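Local coordinates for protein 6-phospho-alpha-glucosidase (Merdibacter massiliensis, PDB 6VC6) that probably hydrolyses 6-phospho-alpha-glucosides as a family 4 glycosidase, binding NAD, a manganese ion and 6-phosphoglucose in its active-site pocket, at residues I176-W188 with I220-A234. Numbering follows the deposited sequence.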
loop_
_atom_site.group_PDB
_atom_site.type_symbol
_atom_site.label_atom_id
_atom_site.label_comp_id
_atom_site.label_asym_id
_atom_site.label_seq_id
_atom_site.Cartn_x
_atom_site.Cartn_y
_atom_site.Cartn_z
ATOM N N ILE A 176 -7.595 -0.942 -10.203
ATOM C CA ILE A 176 -8.617 -1.803 -10.788
ATOM C C ILE A 176 -9.644 -0.970 -11.545
ATOM O O ILE A 176 -10.091 -1.348 -12.634
ATOM C CB ILE A 176 -9.272 -2.665 -9.694
ATOM C CG1 ILE A 176 -8.310 -3.766 -9.248
ATOM C CG2 ILE A 176 -10.578 -3.269 -10.187
ATOM C CD1 ILE A 176 -8.641 -4.349 -7.901
HETATM N N MSE A 177 -10.023 0.178 -10.989
HETATM C CA MSE A 177 -10.934 1.094 -11.665
HETATM C C MSE A 177 -10.301 1.613 -12.951
HETATM O O MSE A 177 -10.976 1.773 -13.968
HETATM C CB MSE A 177 -11.310 2.261 -10.748
HETATM C CG MSE A 177 -12.223 1.879 -9.589
HETATM SE SE MSE A 177 -13.967 1.212 -10.163
HETATM C CE MSE A 177 -13.623 -0.706 -10.036
ATOM N N ARG A 178 -8.993 1.873 -12.895
ATOM C CA ARG A 178 -8.268 2.275 -14.096
ATOM C C ARG A 178 -8.266 1.159 -15.132
ATOM O O ARG A 178 -8.421 1.415 -16.332
ATOM C CB ARG A 178 -6.837 2.675 -13.739
ATOM C CG ARG A 178 -6.722 3.998 -13.001
ATOM C CD ARG A 178 -5.286 4.264 -12.574
ATOM N NE ARG A 178 -5.110 5.618 -12.058
ATOM C CZ ARG A 178 -4.774 6.666 -12.806
ATOM N NH1 ARG A 178 -4.578 6.516 -14.108
ATOM N NH2 ARG A 178 -4.636 7.862 -12.251
ATOM N N SER A 179 -8.093 -0.088 -14.686
ATOM C CA SER A 179 -8.148 -1.218 -15.607
ATOM C C SER A 179 -9.545 -1.382 -16.191
ATOM O O SER A 179 -9.695 -1.730 -17.368
ATOM C CB SER A 179 -7.712 -2.497 -14.894
ATOM O OG SER A 179 -6.352 -2.426 -14.503
ATOM N N VAL A 180 -10.577 -1.138 -15.381
ATOM C CA VAL A 180 -11.949 -1.215 -15.873
ATOM C C VAL A 180 -12.203 -0.131 -16.913
ATOM O O VAL A 180 -12.896 -0.359 -17.913
ATOM C CB VAL A 180 -12.938 -1.122 -14.696
ATOM C CG1 VAL A 180 -14.334 -0.775 -15.189
ATOM C CG2 VAL A 180 -12.952 -2.427 -13.913
ATOM N N SER A 181 -11.639 1.062 -16.704
ATOM C CA SER A 181 -11.821 2.144 -17.665
ATOM C C SER A 181 -11.223 1.796 -19.022
ATOM O O SER A 181 -11.773 2.181 -20.060
ATOM C CB SER A 181 -11.204 3.433 -17.126
ATOM O OG SER A 181 -9.790 3.392 -17.194
ATOM N N ARG A 182 -10.099 1.076 -19.035
ATOM C CA ARG A 182 -9.540 0.607 -20.298
ATOM C C ARG A 182 -10.420 -0.473 -20.915
ATOM O O ARG A 182 -10.586 -0.525 -22.140
ATOM C CB ARG A 182 -8.118 0.088 -20.078
ATOM C CG ARG A 182 -7.482 -0.546 -21.303
ATOM C CD ARG A 182 -5.977 -0.659 -21.135
ATOM N NE ARG A 182 -5.372 -1.504 -22.159
ATOM C CZ ARG A 182 -4.072 -1.522 -22.439
ATOM N NH1 ARG A 182 -3.238 -0.738 -21.770
ATOM N NH2 ARG A 182 -3.606 -2.322 -23.388
ATOM N N LEU A 183 -10.988 -1.344 -20.078
ATOM C CA LEU A 183 -11.947 -2.340 -20.546
ATOM C C LEU A 183 -13.101 -1.685 -21.293
ATOM O O LEU A 183 -13.501 -2.136 -22.372
ATOM C CB LEU A 183 -12.486 -3.133 -19.357
ATOM C CG LEU A 183 -11.973 -4.526 -19.010
ATOM C CD1 LEU A 183 -13.015 -5.203 -18.145
ATOM C CD2 LEU A 183 -11.687 -5.344 -20.255
ATOM N N LEU A 184 -13.647 -0.612 -20.724
ATOM C CA LEU A 184 -14.881 -0.004 -21.200
ATOM C C LEU A 184 -14.647 1.206 -22.093
ATOM O O LEU A 184 -15.617 1.766 -22.615
ATOM C CB LEU A 184 -15.754 0.403 -20.005
ATOM C CG LEU A 184 -16.701 -0.618 -19.362
ATOM C CD1 LEU A 184 -16.110 -2.022 -19.323
ATOM C CD2 LEU A 184 -17.080 -0.164 -17.960
ATOM N N ASN A 185 -13.392 1.620 -22.280
ATOM C CA ASN A 185 -13.051 2.808 -23.067
ATOM C C ASN A 185 -13.750 4.051 -22.513
ATOM O O ASN A 185 -14.401 4.805 -23.237
ATOM C CB ASN A 185 -13.374 2.605 -24.549
ATOM C CG ASN A 185 -12.674 3.611 -25.442
ATOM O OD1 ASN A 185 -11.605 4.121 -25.103
ATOM N ND2 ASN A 185 -13.275 3.906 -26.588
ATOM N N VAL A 186 -13.610 4.254 -21.204
ATOM C CA VAL A 186 -14.164 5.412 -20.517
ATOM C C VAL A 186 -13.072 6.023 -19.650
ATOM O O VAL A 186 -12.004 5.444 -19.453
ATOM C CB VAL A 186 -15.397 5.055 -19.658
ATOM C CG1 VAL A 186 -16.540 4.571 -20.536
ATOM C CG2 VAL A 186 -15.033 4.007 -18.615
ATOM N N SER A 187 -13.352 7.218 -19.136
ATOM C CA SER A 187 -12.465 7.850 -18.172
ATOM C C SER A 187 -12.668 7.204 -16.808
ATOM O O SER A 187 -13.805 7.032 -16.358
ATOM C CB SER A 187 -12.733 9.353 -18.099
ATOM O OG SER A 187 -12.113 9.928 -16.962
ATOM N N TRP A 188 -11.563 6.836 -16.153
ATOM C CA TRP A 188 -11.665 6.173 -14.858
ATOM C C TRP A 188 -12.278 7.075 -13.797
ATOM O O TRP A 188 -12.822 6.571 -12.809
ATOM C CB TRP A 188 -10.286 5.677 -14.410
ATOM C CG TRP A 188 -9.389 6.745 -13.866
ATOM C CD1 TRP A 188 -8.492 7.499 -14.565
ATOM C CD2 TRP A 188 -9.292 7.170 -12.501
ATOM N NE1 TRP A 188 -7.847 8.372 -13.721
ATOM C CE2 TRP A 188 -8.321 8.189 -12.449
ATOM C CE3 TRP A 188 -9.936 6.790 -11.319
ATOM C CZ2 TRP A 188 -7.977 8.832 -11.262
ATOM C CZ3 TRP A 188 -9.593 7.429 -10.143
ATOM C CH2 TRP A 188 -8.625 8.439 -10.123
ATOM N N ILE A 220 -19.102 -5.359 -17.337
ATOM C CA ILE A 220 -17.679 -5.569 -17.071
ATOM C C ILE A 220 -17.342 -7.054 -17.118
ATOM O O ILE A 220 -16.348 -7.466 -17.728
ATOM C CB ILE A 220 -17.289 -4.942 -15.721
ATOM C CG1 ILE A 220 -17.283 -3.415 -15.820
ATOM C CG2 ILE A 220 -15.928 -5.446 -15.267
ATOM C CD1 ILE A 220 -17.294 -2.722 -14.475
ATOM N N LYS A 221 -18.169 -7.884 -16.476
ATOM C CA LYS A 221 -17.926 -9.323 -16.491
ATOM C C LYS A 221 -18.058 -9.903 -17.893
ATOM O O LYS A 221 -17.406 -10.904 -18.210
ATOM C CB LYS A 221 -18.889 -10.039 -15.544
ATOM C CG LYS A 221 -19.108 -9.343 -14.215
ATOM C CD LYS A 221 -20.231 -10.011 -13.439
ATOM C CE LYS A 221 -20.567 -9.240 -12.177
ATOM N NZ LYS A 221 -21.749 -9.805 -11.470
ATOM N N LYS A 222 -18.891 -9.295 -18.740
ATOM C CA LYS A 222 -19.091 -9.822 -20.086
ATOM C C LYS A 222 -17.835 -9.659 -20.933
ATOM O O LYS A 222 -17.407 -10.600 -21.611
ATOM C CB LYS A 222 -20.283 -9.131 -20.749
ATOM C CG LYS A 222 -20.676 -9.736 -22.086
ATOM C CD LYS A 222 -20.757 -8.678 -23.174
ATOM C CE LYS A 222 -21.989 -7.805 -23.006
ATOM N NZ LYS A 222 -22.334 -7.089 -24.265
ATOM N N ILE A 223 -17.230 -8.469 -20.906
ATOM C CA ILE A 223 -16.025 -8.240 -21.696
ATOM C C ILE A 223 -14.846 -9.021 -21.126
ATOM O O ILE A 223 -13.981 -9.490 -21.878
ATOM C CB ILE A 223 -15.727 -6.729 -21.784
ATOM C CG1 ILE A 223 -16.792 -6.028 -22.629
ATOM C CG2 ILE A 223 -14.358 -6.474 -22.389
ATOM C CD1 ILE A 223 -17.517 -4.924 -21.906
ATOM N N ILE A 224 -14.798 -9.197 -19.803
ATOM C CA ILE A 224 -13.718 -9.971 -19.192
ATOM C C ILE A 224 -13.764 -11.418 -19.665
ATOM O O ILE A 224 -12.725 -12.028 -19.948
ATOM C CB ILE A 224 -13.794 -9.875 -17.655
ATOM C CG1 ILE A 224 -13.292 -8.512 -17.182
ATOM C CG2 ILE A 224 -12.983 -10.984 -17.002
ATOM C CD1 ILE A 224 -13.284 -8.346 -15.680
ATOM N N LYS A 225 -14.968 -11.986 -19.771
ATOM C CA LYS A 225 -15.094 -13.380 -20.184
ATOM C C LYS A 225 -14.628 -13.592 -21.620
ATOM O O LYS A 225 -14.098 -14.658 -21.947
ATOM C CB LYS A 225 -16.543 -13.844 -20.023
ATOM C CG LYS A 225 -16.755 -15.331 -20.263
ATOM C CD LYS A 225 -18.218 -15.646 -20.533
ATOM C CE LYS A 225 -18.533 -17.105 -20.248
ATOM N NZ LYS A 225 -19.998 -17.345 -20.129
ATOM N N GLU A 226 -14.802 -12.592 -22.485
ATOM C CA GLU A 226 -14.486 -12.743 -23.900
ATOM C C GLU A 226 -13.127 -12.174 -24.289
ATOM O O GLU A 226 -12.507 -12.682 -25.229
ATOM C CB GLU A 226 -15.570 -12.084 -24.761
ATOM C CG GLU A 226 -15.801 -10.609 -24.474
ATOM C CD GLU A 226 -17.054 -10.074 -25.142
ATOM O OE1 GLU A 226 -17.903 -10.892 -25.555
ATOM O OE2 GLU A 226 -17.191 -8.838 -25.254
ATOM N N LYS A 227 -12.645 -11.141 -23.596
ATOM C CA LYS A 227 -11.377 -10.519 -23.947
ATOM C C LYS A 227 -10.308 -10.649 -22.871
ATOM O O LYS A 227 -9.120 -10.711 -23.211
ATOM C CB LYS A 227 -11.590 -9.029 -24.274
ATOM C CG LYS A 227 -10.319 -8.228 -24.526
ATOM C CD LYS A 227 -10.634 -6.824 -25.020
ATOM C CE LYS A 227 -10.510 -5.803 -23.902
ATOM N NZ LYS A 227 -11.630 -4.820 -23.923
ATOM N N GLY A 228 -10.680 -10.746 -21.603
ATOM C CA GLY A 228 -9.713 -10.811 -20.528
ATOM C C GLY A 228 -9.660 -9.519 -19.739
ATOM O O GLY A 228 -10.498 -8.623 -19.877
ATOM N N PHE A 229 -8.634 -9.428 -18.898
ATOM C CA PHE A 229 -8.473 -8.293 -17.995
ATOM C C PHE A 229 -7.018 -7.855 -18.007
ATOM O O PHE A 229 -6.132 -8.631 -17.637
ATOM C CB PHE A 229 -8.918 -8.659 -16.577
ATOM C CG PHE A 229 -9.202 -7.471 -15.706
ATOM C CD1 PHE A 229 -10.159 -6.539 -16.072
ATOM C CD2 PHE A 229 -8.518 -7.291 -14.516
ATOM C CE1 PHE A 229 -10.423 -5.445 -15.269
ATOM C CE2 PHE A 229 -8.777 -6.200 -13.709
ATOM C CZ PHE A 229 -9.732 -5.276 -14.085
ATOM N N LEU A 230 -6.775 -6.615 -18.426
ATOM C CA LEU A 230 -5.438 -6.058 -18.514
ATOM C C LEU A 230 -5.295 -4.862 -17.581
ATOM O O LEU A 230 -6.259 -4.121 -17.364
ATOM C CB LEU A 230 -5.114 -5.610 -19.945
ATOM C CG LEU A 230 -4.878 -6.685 -21.007
ATOM C CD1 LEU A 230 -4.633 -6.041 -22.364
ATOM C CD2 LEU A 230 -3.714 -7.582 -20.619
ATOM N N PRO A 231 -4.110 -4.646 -17.016
ATOM C CA PRO A 231 -3.858 -3.387 -16.311
ATOM C C PRO A 231 -3.864 -2.225 -17.290
ATOM O O PRO A 231 -3.603 -2.390 -18.485
ATOM C CB PRO A 231 -2.472 -3.592 -15.688
ATOM C CG PRO A 231 -1.832 -4.646 -16.528
ATOM C CD PRO A 231 -2.940 -5.542 -16.995
ATOM N N GLN A 232 -4.176 -1.034 -16.769
ATOM C CA GLN A 232 -4.308 0.134 -17.635
ATOM C C GLN A 232 -2.993 0.472 -18.328
ATOM O O GLN A 232 -2.995 0.949 -19.469
ATOM C CB GLN A 232 -4.813 1.334 -16.832
ATOM C CG GLN A 232 -4.893 2.626 -17.640
ATOM C CD GLN A 232 -5.119 3.855 -16.782
ATOM O OE1 GLN A 232 -4.329 4.156 -15.887
ATOM N NE2 GLN A 232 -6.191 4.584 -17.065
ATOM N N ASP A 233 -1.866 0.224 -17.665
ATOM C CA ASP A 233 -0.540 0.457 -18.226
ATOM C C ASP A 233 0.135 -0.856 -18.609
ATOM O O ASP A 233 1.340 -1.028 -18.421
ATOM C CB ASP A 233 0.329 1.241 -17.246
ATOM C CG ASP A 233 0.286 0.674 -15.839
ATOM O OD1 ASP A 233 -0.400 -0.347 -15.621
ATOM O OD2 ASP A 233 0.946 1.248 -14.946
ATOM N N ALA A 234 -0.644 -1.787 -19.173
ATOM C CA ALA A 234 -0.165 -3.141 -19.434
ATOM C C ALA A 234 1.084 -3.179 -20.306
ATOM O O ALA A 234 1.836 -4.158 -20.246
ATOM C CB ALA A 234 -1.270 -3.968 -20.093
HETATM O O HOH W 1 -7.677 3.787 -19.846
#
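Leu183 packs as a knob into a hole on helix 217-227 formed by Ile220, Ile223, Ile224 and Lys227. Its forked end suits the place: CD1 presses on Ile224 CG1 at 3.5 Å, tight for two carbons, while CD2 lies against Ile223 CG2. CD1 also meets the Phe229 ring at its edge, 3.8 Å from CD1 of that ring. Reaching helix 176-184 from the loop after Gly228, flat Phe229 brings CZ to 3.5 Å from CB of Ser179, whose small side chain lets the loop come close; the Ser179 hydroxyl bonds back to Asn175 O. Beside this core, Val180 CG1 packs on Ile220 CD1. Residues 176-184 cross residues 220-227 at 76°; they belong to helix 172-184, which follows strand 166-169 of the large Rossmann-like sheet, and join the nucleotide-binding part of the fold to the C-terminal region. Toward solvent, longer polar side chains replace the branched ones. The extended Arg178 puts NH1 3.0 Å from Gln232 OE1, in the amide plane on a lone pair, though guanidinium and amide are turned 72° apart. Water 1 joins Gln232 NE2 to Ser181 OG, weakly at the serine. With CG anti to the backbone N (chi1 175°), long, extended Arg182 reaches the loop, giving NH1 to Gln232 O at 2.9 Å from above the carbonyl plane; NH2 salt-bridges Glu235. A leucine in its place would probably leave this carbonyl without that donor and Glu235 without this partner.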